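Local coordinates for scarecrow-like protein 3 (Arabidopsis thaliana, PDB 6KPB) that probably acts as a nuclear transcription factor of the GRAS family in plant development, binding zinc finger proteins of the IDD type, at residues Leu61-Ala64 with Asn65-Ser69; Glu132-Val135 with Arg136-Phe139. One frame throughout, in Å; residues are numbered along the deposited sequence.

Both contacts are made within single alpha-helices of the GRAS domain, and they do not meet: their centres are 34 Å apart and their nearest atoms about 24 Å. Contact 1 lies in helix 49-69, in the predicted leucine repeat I, with its centre about 28 Å from the centre of the chain. Contact 2 follows later in sequence, in helix 129-142, about 13 Å from that centre, and runs into the predicted VHIID region. The neighbours differ accordingly. Residues 61-69 pack among other helices, 72-85, 92-109 and 360-381, whereas residues 132-139 sit against helices 206-223, 387-406 and 145-160. Neither is touched by the second protein chain.

Contact 1: residues Leu61-Ala64 with Asn65-Ser69; sequences LTCA and NHVAS
Four i to i+4 backbone hydrogen bonds join L61-A64 to N65-S69 as one unbroken alpha-helix. N65 N reaches L61 O at 3.1 Å, H66 N bonds to T62 O at 164°, and A68 N bonds to A64 O; the shortest, 2.7 Å, runs from V67 N to C63 O. On one side of the helix T62 and H66 run alongside each other, both projecting in one direction, with T62 CG2 4.0 Å from H66 CE1. The imidazole also has T62 O 3.7 Å above one face, toward the rim, because CG stands beside the backbone N (chi1 -68°) and folds the ring back along the preceding turn. T62 suits this place since its methyl meets the ring while OG1 bonds to H58 O, one turn earlier. H66 ND1 makes a weak hydrogen bond to N74 O; a leucine at this position would probably cost N74 O that bond and take the flat ring away from T62 O and CG2. In the next pair along the helix, C63 SG touches V67 CG2 at 4.0 Å; C63 packs on both helices 72-85 and 92-109, V67 on helix 92-109. A64, whose small side chain suits a close approach, meets M361 and L364 of helix 360-381. Such i to i+4 pairing, with different faces turned to different neighbours, is characteristic of a helix packed within an alpha-helical bundle, here in the predicted leucine repeat I.

Contact 2: residues Glu132-Val135 with Arg136-Phe139; sequences EIHV and RRLF
E132 and R136 run alongside each other, one helical turn apart, with their carboxylate and guanidinium planes 54° apart. E132 OE1 stays 4.1 Å from R136 NH2, beyond salt-bridge range though probably attractive, and hydrogen-bonds instead to Q205 NE2. The long side chain of R136, extended from CG to NE, can reach back over the preceding turn, bringing E132 O 3.6 Å above one face of its guanidinium; that same oxygen accepts the backbone hydrogen bond from R136 N. I133 CG1 comes to 3.9 Å from R136 NH1, the two side chains crossing at a slant, and I133 packs on V208 and Q211 of helix 206-223. In H134, CG anti to the backbone N carries the ring along the helix to L138, whose branched apolar end suits a flat ring: CD1 lies 4.1 Å from the centroid, 29° off the normal, an off-centre CH-pi contact. At the ring's edge comes R137 NH2, 4.1 Å from H134 CE1, the two planes 78° apart; R137 NH1 has its salt bridge with E141. V135 is compact and buried, touching L396 of helix 387-406, and V135 O accepts a hydrogen bond from F139 N at 3.0 Å. The pattern is that of an amphipathic alpha-helix, with V135, L138 and F139 buried and R137 exposed, entering the predicted VHIID region.

Contact 1: residues Leu61-Ala64 with Asn65-Ser69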
loop_
_atom_site.group_PDB
_atom_site.type_symbol
_atom_site.label_atom_id
_atom_site.label_comp_id
_atom_site.label_asym_id
_atom_site.label_seq_id
_atom_site.Cartn_x
_atom_site.Cartn_y
_atom_site.Cartn_z
ATOM N N LEU A 61 0.742 -13.251 -25.140
ATOM C CA LEU A 61 -0.109 -14.308 -25.675
ATOM C C LEU A 61 0.420 -15.686 -25.297
ATOM O O LEU A 61 -0.359 -16.580 -24.943
ATOM C CB LEU A 61 -0.223 -14.178 -27.194
ATOM C CG LEU A 61 -1.254 -13.196 -27.758
ATOM C CD1 LEU A 61 -0.780 -11.757 -27.644
ATOM C CD2 LEU A 61 -1.567 -13.550 -29.202
ATOM N N THR A 62 1.740 -15.873 -25.358
ATOM C CA THR A 62 2.329 -17.162 -25.003
ATOM C C THR A 62 2.058 -17.501 -23.544
ATOM O O THR A 62 1.556 -18.585 -23.228
ATOM C CB THR A 62 3.832 -17.150 -25.275
ATOM O OG1 THR A 62 4.088 -16.537 -26.545
ATOM C CG2 THR A 62 4.378 -18.570 -25.283
ATOM N N CYS A 63 2.387 -16.576 -22.637
ATOM C CA CYS A 63 2.136 -16.797 -21.217
ATOM C C CYS A 63 0.672 -17.117 -20.957
ATOM O O CYS A 63 0.356 -18.045 -20.205
ATOM C CB CYS A 63 2.565 -15.570 -20.413
ATOM S SG CYS A 63 2.139 -15.645 -18.660
ATOM N N ALA A 64 -0.238 -16.373 -21.593
ATOM C CA ALA A 64 -1.665 -16.612 -21.393
ATOM C C ALA A 64 -2.054 -18.027 -21.798
ATOM O O ALA A 64 -2.902 -18.653 -21.153
ATOM C CB ALA A 64 -2.483 -15.588 -22.177
ATOM N N ASN A 65 -1.450 -18.547 -22.870
ATOM C CA ASN A 65 -1.695 -19.935 -23.247
ATOM C C ASN A 65 -1.198 -20.889 -22.169
ATOM O O ASN A 65 -1.891 -21.850 -21.810
ATOM C CB ASN A 65 -1.035 -20.243 -24.590
ATOM C CG ASN A 65 -1.946 -19.950 -25.767
ATOM O OD1 ASN A 65 -3.166 -20.077 -25.667
ATOM N ND2 ASN A 65 -1.355 -19.563 -26.891
ATOM N N HIS A 66 -0.000 -20.637 -21.634
ATOM C CA HIS A 66 0.500 -21.447 -20.529
ATOM C C HIS A 66 -0.385 -21.315 -19.297
ATOM O O HIS A 66 -0.540 -22.276 -18.537
ATOM C CB HIS A 66 1.939 -21.055 -20.199
ATOM C CG HIS A 66 2.920 -21.406 -21.275
ATOM N ND1 HIS A 66 4.185 -20.862 -21.338
ATOM C CD2 HIS A 66 2.822 -22.251 -22.328
ATOM C CE1 HIS A 66 4.823 -21.355 -22.384
ATOM N NE2 HIS A 66 4.018 -22.200 -23.003
ATOM N N VAL A 67 -0.967 -20.132 -19.081
ATOM C CA VAL A 67 -1.934 -19.965 -18.000
ATOM C C VAL A 67 -3.132 -20.879 -18.221
ATOM O O VAL A 67 -3.557 -21.608 -17.316
ATOM C CB VAL A 67 -2.371 -18.492 -17.887
ATOM C CG1 VAL A 67 -3.449 -18.335 -16.821
ATOM C CG2 VAL A 67 -1.180 -17.595 -17.589
ATOM N N ALA A 68 -3.694 -20.850 -19.432
ATOM C CA ALA A 68 -4.842 -21.697 -19.742
ATOM C C ALA A 68 -4.479 -23.173 -19.648
ATOM O O ALA A 68 -5.244 -23.976 -19.101
ATOM C CB ALA A 68 -5.380 -21.360 -21.131
ATOM N N SER A 69 -3.309 -23.548 -20.173
ATOM C CA SER A 69 -2.841 -24.923 -20.034
ATOM C C SER A 69 -2.598 -25.288 -18.575
ATOM O O SER A 69 -2.665 -26.469 -18.214
ATOM C CB SER A 69 -1.564 -25.137 -20.847
ATOM O OG SER A 69 -1.850 -25.274 -22.229
#

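Contact 2: residues Glu132-Val135 with Arg136-Phe139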
loop_
_atom_site.group_PDB
_atom_site.type_symbol
_atom_site.label_atom_id
_atom_site.label_comp_id
_atom_site.label_asym_id
_atom_site.label_seq_id
_atom_site.Cartn_x
_atom_site.Cartn_y
_atom_site.Cartn_z
ATOM N N GLU A 132 -7.603 8.501 -4.381
ATOM C CA GLU A 132 -8.601 8.106 -5.370
ATOM C C GLU A 132 -9.319 9.320 -5.947
ATOM O O GLU A 132 -9.609 9.363 -7.149
ATOM C CB GLU A 132 -9.596 7.126 -4.745
ATOM C CG GLU A 132 -9.004 5.747 -4.481
ATOM C CD GLU A 132 -9.906 4.863 -3.641
ATOM O OE1 GLU A 132 -10.860 5.391 -3.030
ATOM O OE2 GLU A 132 -9.660 3.639 -3.589
ATOM N N ILE A 133 -9.614 10.318 -5.111
ATOM C CA ILE A 133 -10.158 11.572 -5.626
ATOM C C ILE A 133 -9.165 12.224 -6.578
ATOM O O ILE A 133 -9.541 12.756 -7.629
ATOM C CB ILE A 133 -10.526 12.518 -4.468
ATOM C CG1 ILE A 133 -11.656 11.931 -3.622
ATOM C CG2 ILE A 133 -10.919 13.887 -5.001
ATOM C CD1 ILE A 133 -12.059 12.817 -2.461
ATOM N N HIS A 134 -7.876 12.175 -6.230
ATOM C CA HIS A 134 -6.853 12.813 -7.050
ATOM C C HIS A 134 -6.768 12.175 -8.433
ATOM O O HIS A 134 -6.686 12.882 -9.446
ATOM C CB HIS A 134 -5.502 12.743 -6.336
ATOM C CG HIS A 134 -4.385 13.392 -7.093
ATOM N ND1 HIS A 134 -4.418 14.713 -7.481
ATOM C CD2 HIS A 134 -3.202 12.900 -7.532
ATOM C CE1 HIS A 134 -3.305 15.009 -8.127
ATOM N NE2 HIS A 134 -2.550 13.926 -8.172
ATOM N N VAL A 135 -6.794 10.842 -8.503
ATOM C CA VAL A 135 -6.651 10.185 -9.799
ATOM C C VAL A 135 -7.891 10.404 -10.661
ATOM O O VAL A 135 -7.788 10.500 -11.891
ATOM C CB VAL A 135 -6.330 8.688 -9.615
ATOM C CG1 VAL A 135 -7.521 7.932 -9.048
ATOM C CG2 VAL A 135 -5.873 8.071 -10.931
ATOM N N ARG A 136 -9.076 10.509 -10.046
ATOM C CA ARG A 136 -10.277 10.813 -10.821
ATOM C C ARG A 136 -10.220 12.227 -11.386
ATOM O O ARG A 136 -10.671 12.470 -12.510
ATOM C CB ARG A 136 -11.530 10.636 -9.964
ATOM C CG ARG A 136 -11.779 9.211 -9.508
ATOM C CD ARG A 136 -13.177 9.051 -8.939
ATOM N NE ARG A 136 -13.247 7.958 -7.974
ATOM C CZ ARG A 136 -13.248 8.129 -6.657
ATOM N NH1 ARG A 136 -13.191 9.352 -6.146
ATOM N NH2 ARG A 136 -13.313 7.079 -5.849
ATOM N N ARG A 137 -9.678 13.172 -10.614
ATOM C CA ARG A 137 -9.490 14.523 -11.132
ATOM C C ARG A 137 -8.538 14.517 -12.321
ATOM O O ARG A 137 -8.759 15.228 -13.308
ATOM C CB ARG A 137 -8.973 15.441 -10.022
ATOM C CG ARG A 137 -9.182 16.931 -10.272
ATOM C CD ARG A 137 -8.031 17.552 -11.058
ATOM N NE ARG A 137 -6.857 17.807 -10.228
ATOM C CZ ARG A 137 -5.677 18.199 -10.700
ATOM N NH1 ARG A 137 -5.505 18.378 -12.003
ATOM N NH2 ARG A 137 -4.664 18.409 -9.870
ATOM N N LEU A 138 -7.478 13.705 -12.248
ATOM C CA LEU A 138 -6.521 13.633 -13.348
ATOM C C LEU A 138 -7.167 13.078 -14.612
ATOM O O LEU A 138 -6.947 13.601 -15.711
ATOM C CB LEU A 138 -5.318 12.782 -12.943
ATOM C CG LEU A 138 -4.385 13.378 -11.886
ATOM C CD1 LEU A 138 -3.343 12.360 -11.454
ATOM C CD2 LEU A 138 -3.718 14.639 -12.417
ATOM N N PHE A 139 -7.965 12.014 -14.480
ATOM C CA PHE A 139 -8.684 11.484 -15.634
ATOM C C PHE A 139 -9.593 12.543 -16.242
ATOM O O PHE A 139 -9.646 12.703 -17.467
ATOM C CB PHE A 139 -9.488 10.249 -15.226
ATOM C CG PHE A 139 -10.253 9.616 -16.357
ATOM C CD1 PHE A 139 -9.588 9.068 -17.443
ATOM C CD2 PHE A 139 -11.637 9.548 -16.324
ATOM C CE1 PHE A 139 -10.289 8.480 -18.482
ATOM C CE2 PHE A 139 -12.345 8.959 -17.361
ATOM C CZ PHE A 139 -11.669 8.425 -18.440
#